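Local coordinates for protein concanavalin B (Canavalia ensiformis, PDB 6CAF) that may act as a carbohydrate-binding seed protein and is built like the chitinases of glycosyl hydrolase family 18, at residues Q93-Q98 with L135-E140; Q202-D207 with S239-D244; N231-W236 with T282-I287. All coordinates share one frame; numbering follows the deposited sequence.

Contact 1: Q93-Q98 with L135-E140; sequences QIKECQ and LSERRE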
loop_
_atom_site.group_PDB
_atom_site.type_symbol
_atom_site.label_atom_id
_atom_site.label_comp_id
_atom_site.label_asym_id
_atom_site.label_seq_id
_atom_site.Cartn_x
_atom_site.Cartn_y
_atom_site.Cartn_z
ATOM N N GLN A 93 16.070 -10.150 -5.223
ATOM C CA GLN A 93 15.346 -10.165 -3.965
ATOM C C GLN A 93 13.844 -10.139 -4.198
ATOM O O GLN A 93 13.077 -10.839 -3.519
ATOM C CB GLN A 93 15.764 -9.012 -3.044
ATOM C CG GLN A 93 17.179 -9.154 -2.528
ATOM C CD GLN A 93 17.641 -7.979 -1.712
ATOM O OE1 GLN A 93 17.043 -7.643 -0.679
ATOM N NE2 GLN A 93 18.748 -7.369 -2.140
ATOM N N ILE A 94 13.412 -9.346 -5.174
ATOM C CA ILE A 94 12.011 -9.315 -5.522
ATOM C C ILE A 94 11.541 -10.703 -5.962
ATOM O O ILE A 94 10.505 -11.214 -5.533
ATOM C CB ILE A 94 11.775 -8.284 -6.634
ATOM C CG1 ILE A 94 11.953 -6.885 -6.055
ATOM C CG2 ILE A 94 10.404 -8.452 -7.268
ATOM C CD1 ILE A 94 12.100 -5.798 -7.094
ATOM N N LYS A 95 12.312 -11.324 -6.847
ATOM C CA LYS A 95 11.925 -12.616 -7.372
ATOM C C LYS A 95 11.912 -13.684 -6.282
ATOM O O LYS A 95 11.005 -14.517 -6.267
ATOM C CB LYS A 95 12.814 -13.003 -8.545
ATOM C CG LYS A 95 12.466 -12.140 -9.759
ATOM C CD LYS A 95 13.350 -12.353 -10.962
ATOM C CE LYS A 95 12.757 -11.643 -12.165
ATOM N NZ LYS A 95 13.644 -11.774 -13.334
ATOM N N GLU A 96 12.842 -13.622 -5.319
ATOM C CA GLU A 96 12.787 -14.588 -4.201
ATOM C C GLU A 96 11.592 -14.332 -3.304
ATOM O O GLU A 96 10.940 -15.284 -2.850
ATOM C CB GLU A 96 14.079 -14.714 -3.354
ATOM C CG GLU A 96 14.787 -13.451 -2.859
ATOM C CD GLU A 96 16.201 -13.750 -2.327
ATOM O OE1 GLU A 96 16.673 -14.881 -2.571
ATOM O OE2 GLU A 96 16.857 -12.883 -1.671
ATOM N N CYS A 97 11.278 -13.061 -3.069
ATOM C CA CYS A 97 10.046 -12.738 -2.343
ATOM C C CYS A 97 8.860 -13.402 -3.005
ATOM O O CYS A 97 8.003 -14.010 -2.341
ATOM C CB CYS A 97 9.824 -11.217 -2.322
ATOM S SG CYS A 97 10.946 -10.257 -1.279
ATOM N N GLN A 98 8.752 -13.212 -4.310
ATOM C CA GLN A 98 7.609 -13.734 -5.031
ATOM C C GLN A 98 7.537 -15.264 -5.007
ATOM O O GLN A 98 6.462 -15.854 -4.891
ATOM C CB GLN A 98 7.625 -13.220 -6.471
ATOM C CG GLN A 98 7.408 -11.723 -6.560
ATOM C CD GLN A 98 7.518 -11.215 -7.975
ATOM O OE1 GLN A 98 8.475 -11.534 -8.693
ATOM N NE2 GLN A 98 6.568 -10.403 -8.374
ATOM N N LEU A 135 5.800 -4.411 -14.723
ATOM C CA LEU A 135 4.741 -5.390 -14.553
ATOM C C LEU A 135 4.785 -6.576 -15.506
ATOM O O LEU A 135 3.898 -7.442 -15.425
ATOM C CB LEU A 135 3.359 -4.731 -14.659
ATOM C CG LEU A 135 3.060 -3.650 -13.614
ATOM C CD1 LEU A 135 1.791 -2.897 -13.978
ATOM C CD2 LEU A 135 2.897 -4.273 -12.218
ATOM N N SER A 136 5.779 -6.640 -16.389
ATOM C CA SER A 136 5.710 -7.621 -17.462
ATOM C C SER A 136 7.003 -8.281 -17.871
ATOM O O SER A 136 6.991 -9.097 -18.784
ATOM C CB SER A 136 5.130 -6.941 -18.704
ATOM O OG SER A 136 5.977 -5.890 -19.150
ATOM N N GLU A 137 8.092 -7.945 -17.195
ATOM C CA GLU A 137 9.440 -8.337 -17.600
ATOM C C GLU A 137 9.769 -7.975 -19.067
ATOM O O GLU A 137 10.603 -8.608 -19.698
ATOM C CB GLU A 137 9.657 -9.838 -17.373
ATOM C CG GLU A 137 9.737 -10.257 -15.932
ATOM C CD GLU A 137 10.173 -11.696 -15.748
ATOM O OE1 GLU A 137 11.395 -11.964 -15.733
ATOM O OE2 GLU A 137 9.283 -12.543 -15.600
ATOM N N ARG A 138 9.126 -6.955 -19.612
ATOM C CA ARG A 138 9.284 -6.638 -21.031
ATOM C C ARG A 138 10.626 -5.960 -21.312
ATOM O O ARG A 138 11.265 -6.244 -22.338
ATOM C CB ARG A 138 8.114 -5.764 -21.491
ATOM C CG ARG A 138 8.113 -5.345 -22.968
ATOM C CD ARG A 138 8.104 -6.520 -23.925
ATOM N NE ARG A 138 8.141 -6.092 -25.328
ATOM C CZ ARG A 138 9.233 -5.655 -25.948
ATOM N NH1 ARG A 138 10.383 -5.609 -25.294
ATOM N NH2 ARG A 138 9.186 -5.270 -27.225
ATOM N N ARG A 139 11.010 -5.042 -20.426
ATOM C CA ARG A 139 12.292 -4.352 -20.522
ATOM C C ARG A 139 12.925 -4.221 -19.166
ATOM O O ARG A 139 12.246 -4.255 -18.160
ATOM C CB ARG A 139 12.090 -2.948 -21.071
ATOM C CG ARG A 139 11.622 -2.916 -22.503
ATOM C CD ARG A 139 11.574 -1.494 -23.013
ATOM N NE ARG A 139 11.160 -1.481 -24.408
ATOM C CZ ARG A 139 10.703 -0.423 -25.053
ATOM N NH1 ARG A 139 10.560 0.728 -24.411
ATOM N NH2 ARG A 139 10.366 -0.523 -26.335
ATOM N N GLU A 140 14.234 -4.008 -19.164
ATOM C CA GLU A 140 14.978 -3.631 -17.965
ATOM C C GLU A 140 14.471 -2.291 -17.515
ATOM O O GLU A 140 14.515 -1.318 -18.261
ATOM C CB GLU A 140 16.472 -3.502 -18.303
ATOM C CG GLU A 140 17.115 -4.773 -18.809
ATOM C CD GLU A 140 17.376 -5.781 -17.716
ATOM O OE1 GLU A 140 17.347 -5.378 -16.551
ATOM O OE2 GLU A 140 17.626 -6.966 -18.026
#
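The ammonium of Lys95 is gripped by three groups: the carboxylate of Glu137, the carboxylate of Glu91 and the backbone carbonyl of Lys145. Across the two segments the link is a single salt bridge, with Lys95 NZ 3.3 Å from Glu137 OE1, long enough that its hydrogen-bond component is weak; the carbonyl of Lys145 is the stronger polar partner. Lys95 spans the gap because its chain is stretched out beyond CG, with chi2, chi3 and chi4 all near 180°, which carries NZ far from the helix that bears it. Glu137 reaches back from the loop, its CG anti to its own carbonyl carbon (chi1 -70°) and its chain likewise extended. The two side chains meet at their charged ends, and the methylene CE of Lys95 also passes 3.8 Å from Glu137 OE1. With two carboxylates and a carbonyl around it, the ammonium charge is probably well stabilised, although the contact lies at the protein surface. The backbones stay well apart, the CA atoms of Lys95 and Glu137 being separated by 11.4 Å, and only 59 Å² is buried. Glu137 is held to Val146 by backbone hydrogen bonding, which ties its turn to the later part of the same loop. The contact thus joins two successive beta-alpha units: helix 91-99, fastened to helix 44-49 by the Cys97-Cys48 disulfide, and the loop that leads from helix 120-135 to strand 150-154.

Contact 2: Q202-D207 with S239-D244; sequences QTRHFD and SVYPRD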
loop_
_atom_site.group_PDB
_atom_site.type_symbol
_atom_site.label_atom_id
_atom_site.label_comp_id
_atom_site.label_asym_id
_atom_site.label_seq_id
_atom_site.Cartn_x
_atom_site.Cartn_y
_atom_site.Cartn_z
ATOM N N GLN A 202 -14.180 5.352 -6.907
ATOM C CA GLN A 202 -15.522 5.179 -7.443
ATOM C C GLN A 202 -15.544 4.434 -8.775
ATOM O O GLN A 202 -16.615 3.985 -9.184
ATOM C CB GLN A 202 -16.218 6.518 -7.552
ATOM C CG GLN A 202 -16.606 7.086 -6.185
ATOM C CD GLN A 202 -17.596 6.196 -5.458
ATOM O OE1 GLN A 202 -18.659 5.924 -5.982
ATOM N NE2 GLN A 202 -17.235 5.723 -4.267
ATOM N N THR A 203 -14.391 4.252 -9.435
ATOM C CA THR A 203 -14.352 3.416 -10.659
ATOM C C THR A 203 -14.565 1.926 -10.358
ATOM O O THR A 203 -14.813 1.147 -11.278
ATOM C CB THR A 203 -13.008 3.510 -11.407
ATOM O OG1 THR A 203 -11.982 2.879 -10.644
ATOM C CG2 THR A 203 -12.644 4.925 -11.799
ATOM N N ARG A 204 -14.363 1.532 -9.107
ATOM C CA ARG A 204 -14.429 0.126 -8.701
ATOM C C ARG A 204 -13.307 -0.729 -9.258
ATOM O O ARG A 204 -13.362 -1.963 -9.149
ATOM C CB ARG A 204 -15.806 -0.489 -8.990
ATOM C CG ARG A 204 -16.922 0.393 -8.490
ATOM C CD ARG A 204 -18.289 -0.237 -8.651
ATOM N NE ARG A 204 -19.307 0.698 -8.173
ATOM C CZ ARG A 204 -20.599 0.473 -8.143
ATOM N NH1 ARG A 204 -21.072 -0.689 -8.501
ATOM N NH2 ARG A 204 -21.410 1.443 -7.765
ATOM N N HIS A 205 -12.248 -0.101 -9.784
ATOM C CA HIS A 205 -11.160 -0.881 -10.354
ATOM C C HIS A 205 -10.120 -1.324 -9.366
ATOM O O HIS A 205 -9.366 -2.235 -9.677
ATOM C CB HIS A 205 -10.370 -0.139 -11.438
ATOM C CG HIS A 205 -11.131 0.237 -12.638
ATOM N ND1 HIS A 205 -12.090 -0.559 -13.182
ATOM C CD2 HIS A 205 -11.051 1.333 -13.429
ATOM C CE1 HIS A 205 -12.587 0.018 -14.254
ATOM N NE2 HIS A 205 -11.929 1.146 -14.465
ATOM N N PHE A 206 -10.056 -0.716 -8.181
ATOM C CA PHE A 206 -9.084 -1.177 -7.220
ATOM C C PHE A 206 -9.467 -2.549 -6.675
ATOM O O PHE A 206 -10.600 -2.787 -6.274
ATOM C CB PHE A 206 -8.901 -0.221 -6.046
ATOM C CG PHE A 206 -8.238 1.087 -6.388
ATOM C CD1 PHE A 206 -6.933 1.114 -6.839
ATOM C CD2 PHE A 206 -8.903 2.293 -6.227
ATOM C CE1 PHE A 206 -6.301 2.308 -7.106
ATOM C CE2 PHE A 206 -8.266 3.488 -6.510
ATOM C CZ PHE A 206 -6.966 3.495 -6.936
ATOM N N ASP A 207 -8.474 -3.425 -6.620
ATOM C CA ASP A 207 -8.607 -4.692 -5.925
ATOM C C ASP A 207 -8.649 -4.552 -4.409
ATOM O O ASP A 207 -9.388 -5.285 -3.734
ATOM C CB ASP A 207 -7.471 -5.642 -6.323
ATOM C CG ASP A 207 -7.483 -5.971 -7.804
ATOM O OD1 ASP A 207 -8.320 -6.839 -8.147
ATOM O OD2 ASP A 207 -6.680 -5.376 -8.542
ATOM N N SER A 239 -18.859 2.982 0.744
ATOM C CA SER A 239 -18.107 3.824 -0.260
ATOM C C SER A 239 -17.396 2.808 -1.275
ATOM O O SER A 239 -17.208 3.154 -2.443
ATOM C CB SER A 239 -17.068 4.728 0.446
ATOM O OG SER A 239 -17.535 6.051 0.710
ATOM N N VAL A 240 -16.898 1.749 -0.838
ATOM C CA VAL A 240 -16.082 0.900 -1.678
ATOM C C VAL A 240 -16.896 -0.273 -2.194
ATOM O O VAL A 240 -17.390 -1.112 -1.417
ATOM C CB VAL A 240 -14.848 0.362 -0.922
ATOM C CG1 VAL A 240 -14.100 -0.670 -1.774
ATOM C CG2 VAL A 240 -13.950 1.504 -0.498
ATOM N N TYR A 241 -17.039 -0.305 -3.516
ATOM C CA TYR A 241 -17.604 -1.420 -4.224
ATOM C C TYR A 241 -16.485 -2.067 -5.022
ATOM O O TYR A 241 -15.542 -1.376 -5.419
ATOM C CB TYR A 241 -18.663 -0.939 -5.218
ATOM C CG TYR A 241 -19.853 -0.231 -4.616
ATOM C CD1 TYR A 241 -19.805 1.133 -4.313
ATOM C CD2 TYR A 241 -21.075 -0.863 -4.475
ATOM C CE1 TYR A 241 -20.908 1.803 -3.775
ATOM C CE2 TYR A 241 -22.198 -0.192 -3.967
ATOM C CZ TYR A 241 -22.103 1.137 -3.627
ATOM O OH TYR A 241 -23.191 1.784 -3.099
ATOM N N PRO A 242 -16.581 -3.362 -5.322
ATOM C CA PRO A 242 -17.648 -4.276 -4.894
ATOM C C PRO A 242 -17.547 -4.674 -3.443
ATOM O O PRO A 242 -16.556 -4.341 -2.770
ATOM C CB PRO A 242 -17.423 -5.488 -5.802
ATOM C CG PRO A 242 -15.954 -5.496 -6.020
ATOM C CD PRO A 242 -15.549 -4.056 -6.091
ATOM N N ARG A 243 -18.542 -5.411 -2.957
ATOM C CA ARG A 243 -18.603 -5.790 -1.549
ATOM C C ARG A 243 -17.830 -7.101 -1.305
ATOM O O ARG A 243 -18.348 -8.081 -0.780
ATOM C CB ARG A 243 -20.054 -5.892 -1.074
ATOM C CG ARG A 243 -20.951 -4.679 -1.351
ATOM C CD ARG A 243 -20.359 -3.306 -1.055
ATOM N NE ARG A 243 -21.410 -2.302 -0.859
ATOM C CZ ARG A 243 -21.243 -0.990 -0.921
ATOM N NH1 ARG A 243 -20.080 -0.489 -1.210
ATOM N NH2 ARG A 243 -22.249 -0.166 -0.671
ATOM N N ASP A 244 -16.560 -7.065 -1.644
ATOM C CA ASP A 244 -15.655 -8.195 -1.522
ATOM C C ASP A 244 -14.743 -7.991 -0.298
ATOM O O ASP A 244 -14.776 -6.960 0.373
ATOM C CB ASP A 244 -14.793 -8.309 -2.801
ATOM C CG ASP A 244 -15.549 -8.748 -4.033
ATOM O OD1 ASP A 244 -16.677 -9.271 -3.950
ATOM O OD2 ASP A 244 -14.969 -8.587 -5.132
HETATM O O HOH W 1 -12.763 -1.205 -5.199
#
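Arg204 lays its guanidinium flat on the ring of Tyr241, a cation-pi stack between two helix-to-strand loops of the TIM barrel. The planes are only 12° apart and their centres 4.0 Å, with CZ over the ring face. This is the tight part of the contact, snug although it lies at the surface. The extended chain of Arg204 runs alongside Tyr241 in the same direction, so that NE comes to 3.4 Å from Tyr241 CB before the planar end slides over the ring. In one of its two conformers, Arg243 places its guanidinium over the opposite face of that ring, held there by hydrogen bonds from NH1 to Val240 O and from NH2 to Lys238 O. Arg204, with positive phi (68°), is the first residue to leave helical backbone angles after helix 198-202, and its outstretched side chain provides the reach to the ring.

Away from the stack the contact loosens. The exposed Gln202 bends back at chi2 (-62°), and its NE2 makes just a weak hydrogen bond to Ser239 O, at 3.2 Å and far from straight. Pro242, preceded by a cis peptide, approaches Arg204 O no closer than 4.3 Å through CD. Deeper along the loops, Phe206 turns its ring from Tyr241 and Pro242 toward Phe153, which it meets edge-to-face, and two backbone carbonyls are joined by one water. That water donates to both sides: its oxygen is 2.9 Å from Phe206 O and 2.8 Å from Tyr241 O.

Contact 3: N231-W236 with T282-I287; sequences NAWLSW and TRYAGI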
loop_
_atom_site.group_PDB
_atom_site.type_symbol
_atom_site.label_atom_id
_atom_site.label_comp_id
_atom_site.label_asym_id
_atom_site.label_seq_id
_atom_site.Cartn_x
_atom_site.Cartn_y
_atom_site.Cartn_z
ATOM N N ASN A 231 -16.840 3.789 13.038
ATOM C CA ASN A 231 -17.719 4.538 12.161
ATOM C C ASN A 231 -17.080 4.804 10.798
ATOM O O ASN A 231 -17.757 4.735 9.766
ATOM C CB ASN A 231 -18.128 5.836 12.814
ATOM C CG ASN A 231 -19.096 6.566 11.957
ATOM O OD1 ASN A 231 -20.227 6.115 11.773
ATOM N ND2 ASN A 231 -18.657 7.680 11.405
ATOM N N ALA A 232 -15.799 5.118 10.808
ATOM C CA ALA A 232 -15.096 5.366 9.561
ATOM C C ALA A 232 -15.034 4.070 8.741
ATOM O O ALA A 232 -15.222 4.091 7.522
ATOM C CB ALA A 232 -13.730 5.971 9.819
ATOM N N TRP A 233 -14.726 2.949 9.396
ATOM C CA TRP A 233 -14.753 1.677 8.694
ATOM C C TRP A 233 -16.120 1.464 8.052
ATOM O O TRP A 233 -16.214 1.108 6.875
ATOM C CB TRP A 233 -14.419 0.544 9.658
ATOM C CG TRP A 233 -14.481 -0.796 9.051
ATOM C CD1 TRP A 233 -15.576 -1.567 8.936
ATOM C CD2 TRP A 233 -13.433 -1.490 8.376
ATOM N NE1 TRP A 233 -15.278 -2.732 8.279
ATOM C CE2 TRP A 233 -13.965 -2.700 7.920
ATOM C CE3 TRP A 233 -12.088 -1.221 8.149
ATOM C CZ2 TRP A 233 -13.201 -3.643 7.230
ATOM C CZ3 TRP A 233 -11.332 -2.141 7.464
ATOM C CH2 TRP A 233 -11.893 -3.343 7.030
ATOM N N LEU A 234 -17.184 1.663 8.819
ATOM C CA LEU A 234 -18.518 1.563 8.272
ATOM C C LEU A 234 -18.682 2.424 7.021
ATOM O O LEU A 234 -19.204 1.968 5.999
ATOM C CB LEU A 234 -19.550 1.945 9.339
ATOM C CG LEU A 234 -21.006 1.899 8.912
ATOM C CD1 LEU A 234 -21.415 0.507 8.445
ATOM C CD2 LEU A 234 -21.934 2.389 10.014
ATOM N N SER A 235 -18.272 3.679 7.112
ATOM C CA SER A 235 -18.377 4.570 5.960
ATOM C C SER A 235 -17.670 3.998 4.742
ATOM O O SER A 235 -18.187 4.063 3.614
ATOM C CB SER A 235 -17.823 5.927 6.324
ATOM O OG SER A 235 -18.522 6.520 7.395
ATOM N N TRP A 236 -16.477 3.452 4.942
ATOM C CA TRP A 236 -15.701 2.869 3.850
ATOM C C TRP A 236 -16.384 1.619 3.286
ATOM O O TRP A 236 -16.309 1.383 2.069
ATOM C CB TRP A 236 -14.249 2.595 4.289
ATOM C CG TRP A 236 -13.477 3.859 4.253
ATOM C CD1 TRP A 236 -13.205 4.687 5.288
ATOM C CD2 TRP A 236 -12.960 4.497 3.082
ATOM N NE1 TRP A 236 -12.527 5.786 4.845
ATOM C CE2 TRP A 236 -12.370 5.700 3.489
ATOM C CE3 TRP A 236 -12.933 4.159 1.735
ATOM C CZ2 TRP A 236 -11.761 6.570 2.602
ATOM C CZ3 TRP A 236 -12.347 5.031 0.853
ATOM C CH2 TRP A 236 -11.770 6.216 1.282
ATOM N N THR A 282 -17.180 -10.219 5.750
ATOM C CA THR A 282 -17.196 -10.150 4.312
ATOM C C THR A 282 -16.261 -9.112 3.710
ATOM O O THR A 282 -15.914 -9.243 2.562
ATOM C CB THR A 282 -18.600 -9.891 3.762
ATOM O OG1 THR A 282 -19.125 -8.702 4.350
ATOM C CG2 THR A 282 -19.524 -11.065 4.101
ATOM N N ARG A 283 -15.836 -8.102 4.471
ATOM C CA ARG A 283 -15.082 -7.004 3.889
ATOM C C ARG A 283 -13.644 -6.912 4.370
ATOM O O ARG A 283 -12.822 -6.324 3.692
ATOM C CB ARG A 283 -15.778 -5.664 4.129
ATOM C CG ARG A 283 -17.183 -5.615 3.572
ATOM C CD ARG A 283 -17.275 -5.844 2.075
ATOM N NE ARG A 283 -16.436 -4.945 1.314
ATOM C CZ ARG A 283 -16.785 -3.698 1.000
ATOM N NH1 ARG A 283 -17.956 -3.199 1.387
ATOM N NH2 ARG A 283 -15.951 -2.931 0.314
ATOM N N TYR A 284 -13.350 -7.420 5.579
ATOM C CA TYR A 284 -12.035 -7.227 6.169
ATOM C C TYR A 284 -11.019 -8.207 5.581
ATOM O O TYR A 284 -11.183 -9.438 5.680
ATOM C CB TYR A 284 -12.110 -7.414 7.674
ATOM C CG TYR A 284 -10.795 -7.530 8.376
ATOM C CD1 TYR A 284 -10.007 -6.426 8.629
ATOM C CD2 TYR A 284 -10.324 -8.754 8.780
ATOM C CE1 TYR A 284 -8.776 -6.547 9.257
ATOM C CE2 TYR A 284 -9.104 -8.889 9.401
ATOM C CZ TYR A 284 -8.342 -7.792 9.653
ATOM O OH TYR A 284 -7.123 -7.898 10.276
ATOM N N ALA A 285 -9.944 -7.655 5.011
ATOM C CA ALA A 285 -8.878 -8.436 4.441
ATOM C C ALA A 285 -7.618 -8.487 5.297
ATOM O O ALA A 285 -6.807 -9.418 5.180
ATOM C CB ALA A 285 -8.525 -7.896 3.065
ATOM N N GLY A 286 -7.406 -7.475 6.133
ATOM C CA GLY A 286 -6.175 -7.446 6.913
ATOM C C GLY A 286 -5.744 -6.037 7.220
ATOM O O GLY A 286 -6.559 -5.097 7.284
ATOM N N ILE A 287 -4.442 -5.904 7.439
ATOM C CA ILE A 287 -3.879 -4.652 7.845
ATOM C C ILE A 287 -2.631 -4.353 7.025
ATOM O O ILE A 287 -1.995 -5.270 6.483
ATOM C CB ILE A 287 -3.530 -4.624 9.341
ATOM C CG1 ILE A 287 -2.451 -5.602 9.696
ATOM C CG2 ILE A 287 -4.779 -4.843 10.199
ATOM C CD1 ILE A 287 -1.976 -5.509 11.142
#
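Trp233 extends its six-membered ring from helix 227-239 toward the place where helix 280-283 gives way to strand 284-290, and Arg283 and Tyr284 receive it. Arg283 comes first: its carbonyl carbon lies 4.4 Å from Trp233 CZ2, near the plane of the indole and at its edge. Its side chain folds back through three successive torsions near -60°, and the buried guanidinium is satisfied beyond this contact by backbone carbonyls, that of Asp244 among them, and by Asn246. Tyr284 makes the closest approach. Trp233 CZ2 is 3.9 Å from Tyr284 CA and 4.0 Å from Tyr284 CB, while CH2 sits in the plane of the phenol ring at its edge, 4.0 Å from CD1. The two side chains cross at about a right angle. With CG anti to the backbone N in Trp233 (chi1 177°), the indole leaves the helix toward the strand; its NE1 donates to Pro278 O, just before helix 280-283, and the phenol OH of Tyr284 pairs with Thr30. Two residues on, the backbone N of Gly286 lies 3.5 Å above the plane of the Tyr284 ring, over its centre. Strand 284-290 pairs in parallel with strands 247-252 and 31-36, and Trp233 also rests on Leu247 and Leu249. A helix packed on the outside of the parallel strands is typical of the (beta/alpha)8 barrel, the fold of family 18 glycosyl hydrolases.

In the fold
All three contacts belong to one TIM barrel, whose parallel strands curl into a closed sheet with helices outside. Contact 1 closes along the chain before the others open and lies apart, its centre 27 Å from that of contact 2 and 31 Å from that of contact 3, on the opposite side of the chain's centre from the latter. Contacts 2 and 3 alternate their segments, sit 12 Å apart between centres and touch: Arg283 NE reaches Asp244 O at 2.8 Å and Arg283 NH2 reaches Val240 O at 2.9 Å, probable hydrogen bonds. Helix 227-239 leads directly into segment 239-244, so this buried arginine ties neighbouring beta-alpha units together.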